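Long-range contacts in SPD1 nuclease (Streptococcus pyogenes, PDB 2XGR), which is probably a secreted, metal-dependent endonuclease of the DNA/RNA non-specific family that cleaves DNA: residues His77-Asp82 against Trp178-Val183; Ser51-Phe56 against Gln200-Asp205; Val138-Trp143 against Leu232-Pro237. All blocks are in the same frame, centred on the assembly; numbering follows the deposited sequence.

Contact 1: residues His77-Asp82 against Trp178-Val183; sequences HIQLQD and WLDYKV
Ile78 and Tyr181 form a hydrogen-bonded pair in an antiparallel beta ladder joining strands 76-80 and 178-186 of the central sheet of this nuclease of the DNA/RNA non-specific endonuclease family (His-Me finger clan). The segment axes approach to 4.7 Å at 168°, and the bond from Ile78 N to Tyr181 O (2.8 Å) is nearly straight. Leu80 and Leu179 make the next hydrogen-bonded pair, on the same face as Ile78 and Tyr181, while His77 with Lys182 and Gln79 with Asp180 are non-hydrogen-bonded pairs whose side chains share the other face.

Lys182 can be followed outward. Its CB stands 3.6 Å from the centroid of the His77 ring, only 7° off the ring normal, which defines a CH-pi contact over the face. CG continues across the ring near His77 CG and CD2, CD meets CD2 at the far side, and CE is still 4.2 Å from His77 CD2 at the rim. The fully extended chain then leads away from the segment 77-82, and its ammonium end makes a cation-pi contact with Phe75.

On the same face, Gln79 crosses Asp180 at a slant, its amide tilted well away from the carboxylate plane. Here the donor group NE2 meets Asp180 OD2 at 2.8 Å, the acceptor lying in the amide plane and using its anti lone pair; Leu54, through its backbone N and O, grips the same two side chains. On the opposite face, Leu80 and Leu179 run side by side and pack on helix 160-173, and Tyr181 OH reaches Glu164 of that helix.

Past the ladder, Gln81 lays its amide almost flat on the indole of Trp178, planes 11° apart, with Gln81 CG 3.4 Å from the centroid of the Trp178 six-membered ring.

Contact 2: residues Ser51-Phe56 against Gln200-Asp205; sequences SKLLPF and QYVGID
Gln200 crosses to Lys52 with its amide, making the one hydrogen bond between segments 200-205 and 51-56; what follows along the strand is apolar packing of a loop on a sheet face. The Gln200 chain leaves the strand fully extended (chi1 -180°), and NE2 donates to Lys52 O at 3.0 Å. The bond is bent, and the donor stands 57° out of the carbonyl plane, so it does not point at a lone pair. Lys52 O also accepts from His77 NE2, so two donors hold this loop carbonyl. The other end of the same amide, Gln200 OE1, rests against the Lys52 chain, 3.5 Å from Lys52 CD, before that chain runs on to its salt bridge with Asp223.

Two residues further, Val202 presents CG1 to the forked end of Leu53, nearest to CD2 at 3.7 Å and to CD1 at 3.9 Å; the two side chains meet at about a right angle. Ile204 then slides past Phe56 in the opposite direction. Its CG2 lies 3.9 Å from the Phe56 ring centroid and 6° off the normal, a CH-pi contact centred on the face. Asp205 closes the run through its backbone, its O being 3.8 Å from Phe56 CZ.

Strand 196-204 is thus covered on one face by the loop between strands 39-46 and 61-64. Strand 178-186 flanks it on one edge; the other is shared by strand 228-233, at Tyr201, and strand 209-214, at Gly203, whose Leu210 touches Leu53, Val202 and Ile204. Phe56 also meets the indole of Trp178 edge-to-face.

Contact 3: residues Val138-Trp143 against Leu232-Pro237; sequences VAMTAW and LENSAP
The touching backbones, 139-143 and 234-237, run 39° apart end to end and come as near as 5.4 Å between the CA atoms of Trp143 and Ala236, without pairing as strands. Asn234 bridges them with its carboxamide. ND2 donates to Ala139 O at 2.9 Å, close to the plane of its own amide, and OD1 accepts from Thr141 N at 3.0 Å. The latter bond is straight, 170° at the hydrogen, and lies in the carbonyl plane. One buried side chain therefore satisfies a backbone acceptor and a backbone donor two residues apart, fixing its rotation; the second ND2 partner is Pro194 O.

Thr141 is the N-cap of helix 142-146. Its OG1 receives the N-H of Leu144 and donates to Ser235 O at 2.8 Å, approaching from above that carbonyl's plane. The hydroxyl thus ties the start of the helix to the 232-237 segment.

Beyond it, Trp143 CB meets Ala236 CB at 3.6 Å, and the indole takes Pro237 over one face. Pro237 CD sits 3.5 Å from the centroid of the Trp143 five-membered ring, 16° off the normal, a CH-pi contact, while Pro237 CG extends over the six-membered ring. Trp143 NE1 hydrogen-bonds to Glu158 OE1, fixing the turn of the indole.

The contact lies where strand 228-233, paired with strand 196-204, leaves the large sheet. Strand 137-139, paired with strand 119-121, leads into helix 142-146, whose Leu144 packs against Leu232 and Asn234, and Met160 at the start of helix 160-173 touches Met140 and Leu232.

All three contacts involve the large antiparallel sheet. Contacts 1 and 2 have centres 7 Å apart and touch directly, since strands 178-186 and 196-204 are adjacent, with Lys182 O to Gln200 N at 2.8 Å; together they form one continuous patch of sheet and covering loop. Along the chain, contact 1 is nested within the loop closed by contact 2. Contact 3 lies on the opposite side of the chain's centre from both, its centre about 22 Å from that of contact 1 and 26 Å from that of contact 2. Its segments alternate with those of both others, so the chain passes back and forth between the two sites. Early and late parts of the sequence are thereby tied into one compact fold.

Contact 1: residues His77-Asp82 against Trp178-Val183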
loop_
_atom_site.group_PDB
_atom_site.type_symbol
_atom_site.label_atom_id
_atom_site.label_comp_id
_atom_site.label_asym_id
_atom_site.label_seq_id
_atom_site.Cartn_x
_atom_site.Cartn_y
_atom_site.Cartn_z
ATOM N N HIS A 77 8.470 0.718 0.721
ATOM C CA HIS A 77 8.367 -0.111 1.927
ATOM C C HIS A 77 8.526 0.794 3.143
ATOM O O HIS A 77 9.532 1.532 3.258
ATOM C CB HIS A 77 9.453 -1.166 1.924
ATOM C CG HIS A 77 9.166 -2.390 2.773
ATOM N ND1 HIS A 77 8.322 -2.428 3.862
ATOM C CD2 HIS A 77 9.761 -3.617 2.711
ATOM C CE1 HIS A 77 8.326 -3.674 4.378
ATOM N NE2 HIS A 77 9.228 -4.384 3.711
ATOM N N ILE A 78 7.498 0.850 4.000
ATOM C CA ILE A 78 7.576 1.741 5.166
ATOM C C ILE A 78 7.418 0.946 6.457
ATOM O O ILE A 78 6.758 -0.120 6.494
ATOM C CB ILE A 78 6.498 2.858 5.008
ATOM C CG1 ILE A 78 6.735 4.049 5.977
ATOM C CG2 ILE A 78 5.035 2.293 5.141
ATOM C CD1 ILE A 78 5.835 5.301 5.579
ATOM N N GLN A 79 7.984 1.476 7.531
ATOM C CA GLN A 79 7.674 0.904 8.840
ATOM C C GLN A 79 7.480 2.117 9.763
ATOM O O GLN A 79 8.372 2.982 9.852
ATOM C CB GLN A 79 8.799 -0.065 9.259
ATOM C CG GLN A 79 8.376 -0.863 10.507
ATOM C CD GLN A 79 9.410 -1.849 10.924
ATOM O OE1 GLN A 79 10.063 -1.643 11.965
ATOM N NE2 GLN A 79 9.608 -2.915 10.115
ATOM N N LEU A 80 6.258 2.280 10.290
ATOM C CA LEU A 80 5.950 3.566 10.982
ATOM C C LEU A 80 4.975 3.351 12.121
ATOM O O LEU A 80 4.257 2.306 12.159
ATOM C CB LEU A 80 5.407 4.632 9.958
ATOM C CG LEU A 80 3.901 4.507 9.602
ATOM C CD1 LEU A 80 3.333 5.815 9.009
ATOM C CD2 LEU A 80 3.662 3.254 8.581
ATOM N N GLN A 81 4.902 4.357 13.004
ATOM C CA GLN A 81 3.751 4.530 13.906
ATOM C C GLN A 81 2.859 5.666 13.482
ATOM O O GLN A 81 3.223 6.525 12.681
ATOM C CB GLN A 81 4.254 4.787 15.364
ATOM C CG GLN A 81 5.236 3.696 15.866
ATOM C CD GLN A 81 5.722 4.077 17.270
ATOM O OE1 GLN A 81 6.293 5.139 17.433
ATOM N NE2 GLN A 81 5.518 3.219 18.242
ATOM N N ASP A 82 1.700 5.738 14.152
ATOM C CA ASP A 82 0.713 6.773 13.876
ATOM C C ASP A 82 1.376 8.157 13.989
ATOM O O ASP A 82 1.153 9.025 13.124
ATOM C CB ASP A 82 -0.411 6.700 14.900
ATOM C CG ASP A 82 -1.452 7.815 14.714
ATOM O OD1 ASP A 82 -2.148 7.844 13.723
ATOM O OD2 ASP A 82 -1.514 8.706 15.545
ATOM N N TRP A 178 3.627 -0.707 15.515
ATOM C CA TRP A 178 4.179 -0.278 14.212
ATOM C C TRP A 178 3.446 -1.008 13.116
ATOM O O TRP A 178 2.990 -2.128 13.318
ATOM C CB TRP A 178 5.628 -0.719 14.099
ATOM C CG TRP A 178 6.499 -0.044 15.136
ATOM C CD1 TRP A 178 6.636 -0.382 16.471
ATOM C CD2 TRP A 178 7.340 1.098 14.912
ATOM N NE1 TRP A 178 7.506 0.537 17.107
ATOM C CE2 TRP A 178 7.936 1.444 16.166
ATOM C CE3 TRP A 178 7.602 1.909 13.779
ATOM C CZ2 TRP A 178 8.821 2.529 16.288
ATOM C CZ3 TRP A 178 8.514 2.954 13.908
ATOM C CH2 TRP A 178 9.079 3.278 15.158
ATOM N N LEU A 179 3.333 -0.352 11.975
ATOM C CA LEU A 179 2.866 -0.999 10.737
ATOM C C LEU A 179 4.061 -1.165 9.827
ATOM O O LEU A 179 4.805 -0.180 9.564
ATOM C CB LEU A 179 1.848 -0.064 10.096
ATOM C CG LEU A 179 1.463 -0.473 8.638
ATOM C CD1 LEU A 179 0.784 -1.906 8.595
ATOM C CD2 LEU A 179 0.537 0.614 7.998
ATOM N N ASP A 180 4.259 -2.382 9.307
ATOM C CA ASP A 180 5.248 -2.574 8.257
ATOM C C ASP A 180 4.403 -2.784 7.011
ATOM O O ASP A 180 3.571 -3.711 6.933
ATOM C CB ASP A 180 6.124 -3.823 8.574
ATOM C CG ASP A 180 7.156 -4.105 7.486
ATOM O OD1 ASP A 180 6.768 -4.501 6.385
ATOM O OD2 ASP A 180 8.366 -3.836 7.747
ATOM N N TYR A 181 4.649 -1.974 5.973
ATOM C CA TYR A 181 3.758 -1.985 4.847
ATOM C C TYR A 181 4.579 -1.796 3.561
ATOM O O TYR A 181 5.316 -0.814 3.415
ATOM C CB TYR A 181 2.747 -0.798 5.040
ATOM C CG TYR A 181 1.797 -0.493 3.881
ATOM C CD1 TYR A 181 1.115 -1.517 3.168
ATOM C CD2 TYR A 181 1.587 0.815 3.466
ATOM C CE1 TYR A 181 0.229 -1.194 2.105
ATOM C CE2 TYR A 181 0.715 1.148 2.382
ATOM C CZ TYR A 181 0.037 0.121 1.732
ATOM O OH TYR A 181 -0.841 0.462 0.735
ATOM N N LYS A 182 4.451 -2.755 2.634
ATOM C CA LYS A 182 5.243 -2.723 1.401
ATOM C C LYS A 182 4.259 -2.755 0.245
ATOM O O LYS A 182 3.312 -3.566 0.260
ATOM C CB LYS A 182 6.156 -3.970 1.358
ATOM C CG LYS A 182 7.114 -3.858 0.145
ATOM C CD LYS A 182 7.968 -5.167 0.002
ATOM C CE LYS A 182 8.963 -5.013 -1.144
ATOM N NZ LYS A 182 9.717 -6.331 -1.198
ATOM N N VAL A 183 4.456 -1.863 -0.730
ATOM C CA VAL A 183 3.615 -1.833 -1.928
ATOM C C VAL A 183 4.523 -2.092 -3.133
ATOM O O VAL A 183 5.515 -1.392 -3.373
ATOM C CB VAL A 183 2.863 -0.462 -2.048
ATOM C CG1 VAL A 183 1.989 -0.464 -3.345
ATOM C CG2 VAL A 183 2.001 -0.254 -0.747
#

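Contact 2: residues Ser51-Phe56 against Gln200-Asp205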
loop_
_atom_site.group_PDB
_atom_site.type_symbol
_atom_site.label_atom_id
_atom_site.label_comp_id
_atom_site.label_asym_id
_atom_site.label_seq_id
_atom_site.Cartn_x
_atom_site.Cartn_y
_atom_site.Cartn_z
ATOM N N SER A 51 11.294 -12.906 6.124
ATOM C CA SER A 51 12.260 -12.169 5.306
ATOM C C SER A 51 11.601 -11.093 4.460
ATOM O O SER A 51 12.248 -10.479 3.622
ATOM C CB SER A 51 13.034 -13.169 4.404
ATOM O OG SER A 51 12.162 -13.779 3.442
ATOM N N LYS A 52 10.311 -10.859 4.691
ATOM C CA LYS A 52 9.567 -9.892 3.892
ATOM C C LYS A 52 9.543 -8.467 4.394
ATOM O O LYS A 52 9.083 -7.596 3.628
ATOM C CB LYS A 52 8.117 -10.337 3.759
ATOM C CG LYS A 52 7.978 -11.680 3.000
ATOM C CD LYS A 52 6.485 -11.978 2.854
ATOM C CE LYS A 52 6.238 -13.365 2.178
ATOM N NZ LYS A 52 4.770 -13.660 2.023
ATOM N N LEU A 53 10.050 -8.232 5.606
ATOM C CA LEU A 53 9.765 -6.979 6.336
ATOM C C LEU A 53 11.035 -6.130 6.407
ATOM O O LEU A 53 12.174 -6.628 6.090
ATOM C CB LEU A 53 9.303 -7.314 7.755
ATOM C CG LEU A 53 8.245 -8.460 7.839
ATOM C CD1 LEU A 53 7.813 -8.633 9.279
ATOM C CD2 LEU A 53 7.041 -7.977 6.981
ATOM N N LEU A 54 10.863 -4.878 6.796
ATOM C CA LEU A 54 12.036 -4.018 7.151
ATOM C C LEU A 54 12.545 -4.481 8.539
ATOM O O LEU A 54 11.743 -4.993 9.368
ATOM C CB LEU A 54 11.601 -2.558 7.200
ATOM C CG LEU A 54 11.340 -1.992 5.812
ATOM C CD1 LEU A 54 10.777 -0.587 5.973
ATOM C CD2 LEU A 54 12.644 -1.973 4.998
ATOM N N PRO A 55 13.869 -4.338 8.798
ATOM C CA PRO A 55 14.364 -4.657 10.165
ATOM C C PRO A 55 13.638 -3.785 11.209
ATOM O O PRO A 55 13.276 -2.651 10.952
ATOM C CB PRO A 55 15.858 -4.271 10.090
ATOM C CG PRO A 55 16.255 -4.563 8.663
ATOM C CD PRO A 55 14.979 -3.933 7.901
ATOM N N PHE A 56 13.326 -4.343 12.364
ATOM C CA PHE A 56 12.604 -3.578 13.365
ATOM C C PHE A 56 13.659 -2.877 14.229
ATOM O O PHE A 56 14.306 -3.513 15.065
ATOM C CB PHE A 56 11.808 -4.496 14.241
ATOM C CG PHE A 56 11.084 -3.794 15.336
ATOM C CD1 PHE A 56 10.245 -2.724 15.052
ATOM C CD2 PHE A 56 11.213 -4.203 16.638
ATOM C CE1 PHE A 56 9.621 -2.006 16.035
ATOM C CE2 PHE A 56 10.500 -3.527 17.643
ATOM C CZ PHE A 56 9.689 -2.421 17.318
ATOM N N GLN A 200 1.349 -5.423 1.079
ATOM C CA GLN A 200 1.808 -6.421 2.066
ATOM C C GLN A 200 1.901 -5.741 3.432
ATOM O O GLN A 200 2.548 -4.691 3.568
ATOM C CB GLN A 200 3.246 -6.908 1.703
ATOM C CG GLN A 200 3.770 -7.934 2.675
ATOM C CD GLN A 200 5.226 -8.150 2.431
ATOM O OE1 GLN A 200 5.595 -8.850 1.478
ATOM N NE2 GLN A 200 6.081 -7.405 3.177
ATOM N N TYR A 201 1.206 -6.264 4.433
ATOM C CA TYR A 201 1.214 -5.551 5.698
ATOM C C TYR A 201 1.170 -6.486 6.896
ATOM O O TYR A 201 0.590 -7.598 6.845
ATOM C CB TYR A 201 0.029 -4.519 5.795
ATOM C CG TYR A 201 -1.311 -5.088 5.389
ATOM C CD1 TYR A 201 -2.116 -5.774 6.301
ATOM C CD2 TYR A 201 -1.770 -4.943 4.063
ATOM C CE1 TYR A 201 -3.421 -6.243 5.913
ATOM C CE2 TYR A 201 -3.070 -5.450 3.703
ATOM C CZ TYR A 201 -3.873 -6.045 4.653
ATOM O OH TYR A 201 -5.113 -6.520 4.243
ATOM N N VAL A 202 1.793 -6.022 7.974
ATOM C CA VAL A 202 1.738 -6.763 9.253
ATOM C C VAL A 202 2.032 -5.733 10.325
ATOM O O VAL A 202 2.669 -4.689 10.015
ATOM C CB VAL A 202 2.731 -7.885 9.284
ATOM C CG1 VAL A 202 4.197 -7.309 9.262
ATOM C CG2 VAL A 202 2.543 -8.845 10.561
ATOM N N GLY A 203 1.563 -5.980 11.552
ATOM C CA GLY A 203 1.857 -5.039 12.663
ATOM C C GLY A 203 3.038 -5.599 13.473
ATOM O O GLY A 203 3.395 -6.791 13.350
ATOM N N ILE A 204 3.721 -4.713 14.205
ATOM C CA ILE A 204 4.800 -5.162 15.095
ATOM C C ILE A 204 4.596 -4.486 16.470
ATOM O O ILE A 204 4.348 -3.282 16.547
ATOM C CB ILE A 204 6.172 -4.747 14.550
ATOM C CG1 ILE A 204 6.385 -5.320 13.134
ATOM C CG2 ILE A 204 7.333 -5.409 15.433
ATOM C CD1 ILE A 204 7.748 -4.877 12.468
ATOM N N ASP A 205 4.568 -5.285 17.523
ATOM C CA ASP A 205 4.338 -4.677 18.845
ATOM C C ASP A 205 5.692 -4.220 19.453
ATOM O O ASP A 205 6.753 -4.350 18.821
ATOM C CB ASP A 205 3.506 -5.624 19.742
ATOM C CG ASP A 205 4.311 -6.806 20.287
ATOM O OD1 ASP A 205 5.558 -6.885 20.107
ATOM O OD2 ASP A 205 3.645 -7.739 20.786
#

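Contact 3: residues Val138-Trp143 against Leu232-Pro237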
loop_
_atom_site.group_PDB
_atom_site.type_symbol
_atom_site.label_atom_id
_atom_site.label_comp_id
_atom_site.label_asym_id
_atom_site.label_seq_id
_atom_site.Cartn_x
_atom_site.Cartn_y
_atom_site.Cartn_z
ATOM N N VAL A 138 3.444 5.055 -9.750
ATOM C CA VAL A 138 3.176 4.273 -10.979
ATOM C C VAL A 138 1.909 4.790 -11.656
ATOM O O VAL A 138 0.975 5.310 -11.007
ATOM C CB VAL A 138 3.037 2.761 -10.679
ATOM C CG1 VAL A 138 4.334 2.211 -10.057
ATOM C CG2 VAL A 138 1.843 2.503 -9.737
ATOM N N ALA A 139 1.813 4.573 -12.976
ATOM C CA ALA A 139 0.603 4.834 -13.691
ATOM C C ALA A 139 -0.504 3.993 -13.081
ATOM O O ALA A 139 -0.362 2.774 -12.980
ATOM C CB ALA A 139 0.805 4.411 -15.150
ATOM N N MET A 140 -1.638 4.599 -12.723
ATOM C CA MET A 140 -2.636 3.905 -11.972
ATOM C C MET A 140 -4.022 4.400 -12.411
ATOM O O MET A 140 -4.196 5.627 -12.611
ATOM C CB MET A 140 -2.420 4.262 -10.462
ATOM C CG MET A 140 -3.197 3.400 -9.590
ATOM S SD MET A 140 -2.802 3.801 -7.848
ATOM C CE MET A 140 -1.172 3.077 -7.621
ATOM N N THR A 141 -4.980 3.487 -12.522
ATOM C CA THR A 141 -6.383 3.889 -12.682
ATOM C C THR A 141 -6.922 4.591 -11.444
ATOM O O THR A 141 -6.475 4.348 -10.326
ATOM C CB THR A 141 -7.328 2.748 -13.044
ATOM O OG1 THR A 141 -7.449 1.819 -11.963
ATOM C CG2 THR A 141 -6.826 2.003 -14.369
ATOM N N ALA A 142 -7.884 5.495 -11.667
ATOM C CA ALA A 142 -8.582 6.140 -10.516
ATOM C C ALA A 142 -9.320 5.101 -9.696
ATOM O O ALA A 142 -9.276 5.152 -8.467
ATOM C CB ALA A 142 -9.610 7.214 -11.107
ATOM N N TRP A 143 -9.881 4.077 -10.362
ATOM C CA TRP A 143 -10.511 2.950 -9.713
ATOM C C TRP A 143 -9.545 2.279 -8.717
ATOM O O TRP A 143 -9.902 2.080 -7.537
ATOM C CB TRP A 143 -11.031 1.918 -10.789
ATOM C CG TRP A 143 -11.824 0.797 -10.250
ATOM C CD1 TRP A 143 -11.400 -0.490 -10.071
ATOM C CD2 TRP A 143 -13.203 0.811 -9.905
ATOM N NE1 TRP A 143 -12.414 -1.261 -9.563
ATOM C CE2 TRP A 143 -13.543 -0.495 -9.477
ATOM C CE3 TRP A 143 -14.204 1.794 -9.957
ATOM C CZ2 TRP A 143 -14.832 -0.840 -9.082
ATOM C CZ3 TRP A 143 -15.488 1.435 -9.576
ATOM C CH2 TRP A 143 -15.775 0.155 -9.108
ATOM N N LEU A 232 -4.129 -6.345 -6.014
ATOM C CA LEU A 232 -5.175 -5.590 -6.695
ATOM C C LEU A 232 -4.858 -5.410 -8.147
ATOM O O LEU A 232 -3.689 -5.220 -8.524
ATOM C CB LEU A 232 -5.332 -4.188 -6.046
ATOM C CG LEU A 232 -5.710 -4.219 -4.574
ATOM C CD1 LEU A 232 -5.863 -2.749 -4.003
ATOM C CD2 LEU A 232 -7.030 -4.939 -4.413
ATOM N N GLU A 233 -5.904 -5.451 -8.971
ATOM C CA GLU A 233 -5.719 -5.246 -10.409
ATOM C C GLU A 233 -5.656 -3.778 -10.750
ATOM O O GLU A 233 -6.471 -2.968 -10.251
ATOM C CB GLU A 233 -6.910 -5.923 -11.207
ATOM C CG GLU A 233 -7.066 -7.408 -11.000
ATOM C CD GLU A 233 -5.901 -8.256 -11.538
ATOM O OE1 GLU A 233 -5.318 -7.925 -12.602
ATOM O OE2 GLU A 233 -5.537 -9.238 -10.834
ATOM N N ASN A 234 -4.745 -3.415 -11.649
ATOM C CA ASN A 234 -4.634 -2.050 -12.127
ATOM C C ASN A 234 -5.458 -1.978 -13.431
ATOM O O ASN A 234 -4.912 -2.136 -14.539
ATOM C CB ASN A 234 -3.188 -1.661 -12.365
ATOM C CG ASN A 234 -2.990 -0.172 -12.618
ATOM O OD1 ASN A 234 -3.920 0.645 -12.420
ATOM N ND2 ASN A 234 -1.765 0.206 -12.961
ATOM N N SER A 235 -6.768 -1.788 -13.258
ATOM C CA SER A 235 -7.752 -1.695 -14.340
ATOM C C SER A 235 -8.942 -0.879 -13.835
ATOM O O SER A 235 -8.975 -0.477 -12.652
ATOM C CB SER A 235 -8.203 -3.126 -14.751
ATOM O OG SER A 235 -8.805 -3.782 -13.654
ATOM N N ALA A 236 -9.956 -0.707 -14.675
ATOM C CA ALA A 236 -11.174 -0.026 -14.218
ATOM C C ALA A 236 -12.335 -0.483 -15.076
ATOM O O ALA A 236 -12.125 -0.769 -16.265
ATOM C CB ALA A 236 -11.032 1.474 -14.352
ATOM N N PRO A 237 -13.543 -0.495 -14.501
ATOM C CA PRO A 237 -14.720 -1.059 -15.161
ATOM C C PRO A 237 -14.944 -0.551 -16.580
ATOM O O PRO A 237 -15.339 -1.338 -17.452
ATOM C CB PRO A 237 -15.847 -0.598 -14.261
ATOM C CG PRO A 237 -15.216 -0.629 -12.909
ATOM C CD PRO A 237 -13.852 -0.092 -13.119
#